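Local coordinates for protein anti-H(O) lectin 1 (Ulex europaeus, PDB 1FX5) that binds L-fucose-containing carbohydrates, such as the H(O) blood-group determinant, as a calcium- and manganese-containing legume lectin that forms a homodimer, at residues A[107-112]-A[213-218]; A[46-51]-A[90-95]. All blocks are in the same frame, centred on the assembly; numbering follows the deposited sequence.

Contact 1 (A[107-112]-A[213-218]). Unlike the reference sequence in segment 107-112: N111 (reference Glu). Unlike the reference sequence in segment 213-218: S217 (reference Gly). With NAG (2-acetamido-2-deoxy-beta-D-glucopyranose), chain D.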
loop_
_atom_site.group_PDB
_atom_site.type_symbol
_atom_site.label_atom_id
_atom_site.label_comp_id
_atom_site.label_asym_id
_atom_site.label_seq_id
_atom_site.Cartn_x
_atom_site.Cartn_y
_atom_site.Cartn_z
ATOM N N PHE A 107 23.834 -9.815 -4.421
ATOM C CA PHE A 107 22.770 -8.793 -4.410
ATOM C C PHE A 107 21.959 -8.536 -3.150
ATOM O O PHE A 107 20.882 -7.899 -3.239
ATOM C CB PHE A 107 21.747 -9.089 -5.523
ATOM C CG PHE A 107 22.347 -9.225 -6.892
ATOM C CD1 PHE A 107 22.444 -10.471 -7.509
ATOM C CD2 PHE A 107 22.821 -8.108 -7.567
ATOM C CE1 PHE A 107 23.004 -10.605 -8.775
ATOM C CE2 PHE A 107 23.386 -8.236 -8.836
ATOM C CZ PHE A 107 23.476 -9.493 -9.437
ATOM N N GLY A 108 22.440 -9.028 -2.013
ATOM C CA GLY A 108 21.731 -8.842 -0.764
ATOM C C GLY A 108 20.558 -9.810 -0.617
ATOM O O GLY A 108 19.856 -9.791 0.402
ATOM N N LEU A 109 20.372 -10.702 -1.590
ATOM C CA LEU A 109 19.274 -11.666 -1.561
ATOM C C LEU A 109 19.635 -13.076 -1.113
ATOM O O LEU A 109 18.771 -13.812 -0.602
ATOM C CB LEU A 109 18.643 -11.762 -2.962
ATOM C CG LEU A 109 18.151 -10.480 -3.641
ATOM C CD1 LEU A 109 17.659 -10.812 -5.060
ATOM C CD2 LEU A 109 17.037 -9.861 -2.803
ATOM N N PHE A 110 20.890 -13.468 -1.343
ATOM C CA PHE A 110 21.383 -14.805 -0.983
ATOM C C PHE A 110 22.626 -14.838 -0.053
ATOM O O PHE A 110 23.332 -13.834 0.075
ATOM C CB PHE A 110 21.690 -15.590 -2.285
ATOM C CG PHE A 110 20.604 -15.486 -3.337
ATOM C CD1 PHE A 110 19.446 -16.231 -3.234
ATOM C CD2 PHE A 110 20.744 -14.623 -4.408
ATOM C CE1 PHE A 110 18.445 -16.113 -4.186
ATOM C CE2 PHE A 110 19.745 -14.501 -5.363
ATOM C CZ PHE A 110 18.597 -15.246 -5.249
ATOM N N ASN A 111 22.898 -16.006 0.549
ATOM C CA ASN A 111 24.046 -16.213 1.463
ATOM C C ASN A 111 25.318 -16.566 0.701
ATOM O O ASN A 111 26.421 -16.174 1.092
ATOM C CB ASN A 111 23.837 -17.411 2.415
ATOM C CG ASN A 111 22.822 -17.160 3.515
ATOM O OD1 ASN A 111 22.452 -16.024 3.814
ATOM N ND2 ASN A 111 22.361 -18.273 4.088
ATOM N N ASP A 112 25.164 -17.432 -0.292
ATOM C CA ASP A 112 26.276 -17.897 -1.121
ATOM C C ASP A 112 25.704 -18.550 -2.387
ATOM O O ASP A 112 24.579 -18.249 -2.735
ATOM C CB ASP A 112 27.175 -18.876 -0.344
ATOM C CG ASP A 112 26.381 -19.991 0.354
ATOM O OD1 ASP A 112 26.776 -20.345 1.472
ATOM O OD2 ASP A 112 25.377 -20.531 -0.186
ATOM N N GLY A 213 10.135 -5.024 -4.566
ATOM C CA GLY A 213 11.112 -3.965 -4.368
ATOM C C GLY A 213 12.359 -4.142 -5.208
ATOM O O GLY A 213 12.369 -4.946 -6.146
ATOM N N PHE A 214 13.432 -3.452 -4.833
ATOM C CA PHE A 214 14.688 -3.520 -5.554
ATOM C C PHE A 214 15.862 -3.695 -4.590
ATOM O O PHE A 214 15.762 -3.411 -3.389
ATOM C CB PHE A 214 14.976 -2.193 -6.297
ATOM C CG PHE A 214 13.846 -1.673 -7.191
ATOM C CD1 PHE A 214 12.888 -0.792 -6.685
ATOM C CD2 PHE A 214 13.796 -2.000 -8.545
ATOM C CE1 PHE A 214 11.905 -0.245 -7.512
ATOM C CE2 PHE A 214 12.824 -1.457 -9.368
ATOM C CZ PHE A 214 11.877 -0.581 -8.851
ATOM N N SER A 215 16.995 -4.099 -5.148
ATOM C CA SER A 215 18.225 -4.293 -4.388
ATOM C C SER A 215 19.346 -3.833 -5.334
ATOM O O SER A 215 19.200 -3.902 -6.574
ATOM C CB SER A 215 18.412 -5.764 -3.940
ATOM O OG SER A 215 19.102 -6.571 -4.889
ATOM N N GLY A 216 20.422 -3.294 -4.765
ATOM C CA GLY A 216 21.542 -2.830 -5.558
ATOM C C GLY A 216 22.779 -3.121 -4.735
ATOM O O GLY A 216 22.706 -3.068 -3.503
ATOM N N SER A 217 23.904 -3.445 -5.379
ATOM C CA SER A 217 25.112 -3.729 -4.630
ATOM C C SER A 217 26.363 -3.549 -5.473
ATOM O O SER A 217 26.283 -3.448 -6.702
ATOM C CB SER A 217 25.062 -5.135 -4.008
ATOM O OG SER A 217 25.044 -6.117 -5.008
ATOM N N THR A 218 27.509 -3.480 -4.791
ATOM C CA THR A 218 28.806 -3.299 -5.423
ATOM C C THR A 218 29.949 -3.878 -4.556
ATOM O O THR A 218 29.711 -4.369 -3.448
ATOM C CB THR A 218 29.027 -1.807 -5.731
ATOM O OG1 THR A 218 30.114 -1.652 -6.660
ATOM C CG2 THR A 218 29.297 -1.030 -4.444
HETATM C C1 NAG D . 21.656 -18.255 5.353
HETATM C C2 NAG D . 21.204 -19.666 5.707
HETATM C C3 NAG D . 20.385 -19.594 6.985
HETATM C C4 NAG D . 21.294 -19.062 8.085
HETATM C C5 NAG D . 21.788 -17.677 7.666
HETATM C C6 NAG D . 22.707 -17.019 8.685
HETATM C C7 NAG D . 19.414 -19.779 4.076
HETATM C C8 NAG D . 18.750 -20.596 2.976
HETATM N N2 NAG D . 20.479 -20.332 4.642
HETATM O O3 NAG D . 19.875 -20.896 7.323
HETATM O O4 NAG D . 20.575 -18.971 9.328
HETATM O O5 NAG D . 22.501 -17.775 6.407
HETATM O O6 NAG D . 23.686 -17.932 9.158
HETATM O O7 NAG D . 18.946 -18.693 4.444
#
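The concave side of the front sheet of the legume lectin fold, where loops gather round the metal sites, is where F107 settles against S215 and S217 of strand 209-219. The hydroxyl of S215 donates to the backbone carbonyl of F107, OG to O 2.8 Å; it lies in the plane of that carbonyl, at a C=O...OG angle of 147°. The S215 hydroxyl sits between its own backbone N and carbonyl carbon (chi1 89°), a setting that directs it at the loop. Serine suits a place where a buried carbonyl must be satisfied in little space: OG also approaches CB of F107 (3.7 Å), while CG of L109 stands 4.2 Å from OG of S215. Two residues on, S217 OG comes to 3.6 Å from CA of F107 and meets the aromatic ring obliquely, but its hydrogen bond goes to G104 O earlier in the same loop. A β-strand places S215 and S217 on one face; F214 points the other way, into the core between the two sheets of the sandwich, where its ring meets F72 and W231. The F107 ring packs on E125 and D127, both ligands of the manganese, so a bulky apolar side chain lies beside the metal site. G108 follows with positive phi (79°), easy for glycine, and the turn carries L109 back over T90 and F92. CB of L109 lies 3.8 Å above the F110 ring, offset toward its rim. Farther out, ND2 of N111 is bonded covalently to C1 of N-acetylglucosamine (1.4 Å), an N-glycan on the partly exposed part of the loop.

Contact 2 (A[46-51]-A[90-95]). With NAG (2-acetamido-2-deoxy-beta-D-glucopyranose), chain C.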
loop_
_atom_site.group_PDB
_atom_site.type_symbol
_atom_site.label_atom_id
_atom_site.label_comp_id
_atom_site.label_asym_id
_atom_site.label_seq_id
_atom_site.Cartn_x
_atom_site.Cartn_y
_atom_site.Cartn_z
ATOM N N GLY A 46 25.730 -2.983 -0.075
ATOM C CA GLY A 46 24.499 -2.857 -0.844
ATOM C C GLY A 46 23.277 -2.362 -0.065
ATOM O O GLY A 46 23.398 -2.018 1.125
ATOM N N GLY A 47 22.110 -2.303 -0.724
ATOM C CA GLY A 47 20.890 -1.845 -0.062
ATOM C C GLY A 47 19.640 -2.443 -0.683
ATOM O O GLY A 47 19.732 -3.033 -1.753
ATOM N N ILE A 48 18.495 -2.318 -0.004
ATOM C CA ILE A 48 17.201 -2.831 -0.464
ATOM C C ILE A 48 16.065 -1.836 -0.150
ATOM O O ILE A 48 16.066 -1.189 0.904
ATOM C CB ILE A 48 16.844 -4.178 0.256
ATOM C CG1 ILE A 48 17.719 -5.332 -0.258
ATOM C CG2 ILE A 48 15.350 -4.500 0.100
ATOM C CD1 ILE A 48 17.455 -6.661 0.481
ATOM N N ALA A 49 15.084 -1.737 -1.038
ATOM C CA ALA A 49 13.953 -0.835 -0.832
ATOM C C ALA A 49 12.691 -1.543 -1.332
ATOM O O ALA A 49 12.664 -2.042 -2.454
ATOM C CB ALA A 49 14.165 0.477 -1.574
ATOM N N ARG A 50 11.651 -1.590 -0.507
ATOM C CA ARG A 50 10.401 -2.252 -0.892
ATOM C C ARG A 50 9.217 -1.383 -0.582
ATOM O O ARG A 50 9.292 -0.553 0.335
ATOM C CB ARG A 50 10.181 -3.518 -0.050
ATOM C CG ARG A 50 11.412 -4.309 0.296
ATOM C CD ARG A 50 11.086 -5.523 1.152
ATOM N NE ARG A 50 12.294 -6.100 1.737
ATOM C CZ ARG A 50 12.494 -7.399 1.932
ATOM N NH1 ARG A 50 11.564 -8.282 1.586
ATOM N NH2 ARG A 50 13.636 -7.817 2.460
ATOM N N TYR A 51 8.117 -1.581 -1.309
ATOM C CA TYR A 51 6.902 -0.795 -1.050
ATOM C C TYR A 51 6.473 -1.357 0.329
ATOM O O TYR A 51 6.590 -2.568 0.583
ATOM C CB TYR A 51 5.813 -1.022 -2.122
ATOM C CG TYR A 51 4.582 -0.142 -1.931
ATOM C CD1 TYR A 51 3.333 -0.708 -1.716
ATOM C CD2 TYR A 51 4.678 1.261 -1.941
ATOM C CE1 TYR A 51 2.210 0.086 -1.509
ATOM C CE2 TYR A 51 3.550 2.079 -1.734
ATOM C CZ TYR A 51 2.316 1.476 -1.521
ATOM O OH TYR A 51 1.164 2.229 -1.332
ATOM N N THR A 90 18.433 -5.346 -8.962
ATOM C CA THR A 90 17.453 -6.399 -9.060
ATOM C C THR A 90 16.023 -5.963 -8.739
ATOM O O THR A 90 15.837 -4.994 -7.973
ATOM C CB THR A 90 17.895 -7.413 -7.928
ATOM O OG1 THR A 90 18.481 -8.595 -8.471
ATOM C CG2 THR A 90 16.843 -7.710 -6.935
ATOM N N PHE A 91 15.038 -6.585 -9.402
ATOM C CA PHE A 91 13.619 -6.297 -9.126
ATOM C C PHE A 91 13.268 -7.689 -8.533
ATOM O O PHE A 91 13.551 -8.722 -9.169
ATOM C CB PHE A 91 12.736 -6.001 -10.330
ATOM C CG PHE A 91 11.265 -5.920 -9.962
ATOM C CD1 PHE A 91 10.435 -7.028 -10.103
ATOM C CD2 PHE A 91 10.744 -4.781 -9.353
ATOM C CE1 PHE A 91 9.118 -7.014 -9.638
ATOM C CE2 PHE A 91 9.435 -4.763 -8.888
ATOM C CZ PHE A 91 8.621 -5.889 -9.030
ATOM N N PHE A 92 12.663 -7.750 -7.347
ATOM C CA PHE A 92 12.351 -9.055 -6.766
ATOM C C PHE A 92 11.081 -9.206 -5.941
ATOM O O PHE A 92 10.477 -8.215 -5.514
ATOM C CB PHE A 92 13.552 -9.520 -5.912
ATOM C CG PHE A 92 13.715 -8.756 -4.602
ATOM C CD1 PHE A 92 14.125 -7.429 -4.588
ATOM C CD2 PHE A 92 13.431 -9.364 -3.388
ATOM C CE1 PHE A 92 14.240 -6.709 -3.389
ATOM C CE2 PHE A 92 13.544 -8.657 -2.175
ATOM C CZ PHE A 92 13.946 -7.324 -2.184
ATOM N N LEU A 93 10.645 -10.456 -5.783
ATOM C CA LEU A 93 9.445 -10.788 -4.998
ATOM C C LEU A 93 9.967 -11.768 -3.941
ATOM O O LEU A 93 10.673 -12.725 -4.288
ATOM C CB LEU A 93 8.359 -11.446 -5.868
ATOM C CG LEU A 93 7.731 -10.532 -6.934
ATOM C CD1 LEU A 93 8.362 -10.836 -8.247
ATOM C CD2 LEU A 93 6.268 -10.756 -7.079
ATOM N N ALA A 94 9.696 -11.495 -2.663
ATOM C CA ALA A 94 10.155 -12.375 -1.568
ATOM C C ALA A 94 9.264 -12.260 -0.322
ATOM O O ALA A 94 8.337 -11.462 -0.301
ATOM C CB ALA A 94 11.585 -12.019 -1.186
ATOM N N PRO A 95 9.468 -13.122 0.689
ATOM C CA PRO A 95 8.631 -13.004 1.896
ATOM C C PRO A 95 8.787 -11.558 2.396
ATOM O O PRO A 95 9.897 -11.049 2.441
ATOM C CB PRO A 95 9.269 -14.017 2.841
ATOM C CG PRO A 95 9.698 -15.119 1.878
ATOM C CD PRO A 95 10.356 -14.300 0.766
HETATM C C1 NAG C . 25.933 0.210 5.381
HETATM C C2 NAG C . 26.550 -1.196 5.485
HETATM C C3 NAG C . 26.950 -1.445 6.951
HETATM C C4 NAG C . 27.928 -0.351 7.430
HETATM C C5 NAG C . 27.315 1.045 7.184
HETATM C C6 NAG C . 28.305 2.177 7.446
HETATM C C7 NAG C . 25.673 -2.714 3.789
HETATM C C8 NAG C . 24.666 -3.809 3.466
HETATM N N2 NAG C . 25.636 -2.240 5.039
HETATM O O3 NAG C . 27.555 -2.754 7.067
HETATM O O4 NAG C . 28.197 -0.514 8.848
HETATM O O5 NAG C . 26.891 1.191 5.808
HETATM O O6 NAG C . 29.555 1.926 6.806
HETATM O O7 NAG C . 26.419 -2.265 2.920
#
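F92 receives two side chains of strand 44-59, I48 at its edge and R50 farther along. CG2 of I48 touches CZ of F92 at 3.9 Å, close to the ring plane, and the two side chains cross at about a right angle. Beta-branching suits I48: one branch, CG2, stands anti to the backbone N and reaches the ring, and the bulk stays close to the strand. R50 offers one face of its guanidinium to F92, whose CE2 lies 4.3 Å above that plane and toward its rim. At the edge of the same group, NH1 makes a weak hydrogen bond to P95 O, 3.3 Å long with an N-H...O angle of only 126°. The arginine is long enough to span this distance because its chain runs extended from CG to NE (chi2 179°). Such reach is needed in the front sheet of the legume lectin sandwich, where strand 209-219 runs between these two strands and holds their nearest CA atoms 9.2 Å apart at R50 and F92. That middle strand also supplies the firmer partner of NH1, the hydroxyl of S211; S98 OG takes NH2 and bonds weakly to P95 O, so several polar groups fix the rotation of the buried guanidinium. L109 and A123 also pack on F92. At the other end of segment 46-51, G46 N donates to O7 of an N-acetylglucosamine at 3.2 Å and 159°. The lack of a side chain probably helps the sugar's acetamido group to approach the backbone there, and T45 OG1 bonds to the same sugar.

Strand 209-219 joins the two contacts, whose centres lie 8 Å apart: it is the partner of the loop in contact 1 and the spacer between the strands of contact 2. On one flank F214 N is probably hydrogen-bonded to A49 O at 2.9 Å, on the other S215 O to T90 N, also at 2.9 Å. The side chain of S215 touches both I48 and T90, and L109 packs on T90 and F92. The F107 side chain is about 3 Å from that of the manganese ligand E125, that of F92 about 9 Å; F107 is also about 5 Å from both metals. N111 of contact 1 carries one glycan covalently, and G46 of contact 2 lines the pocket of another.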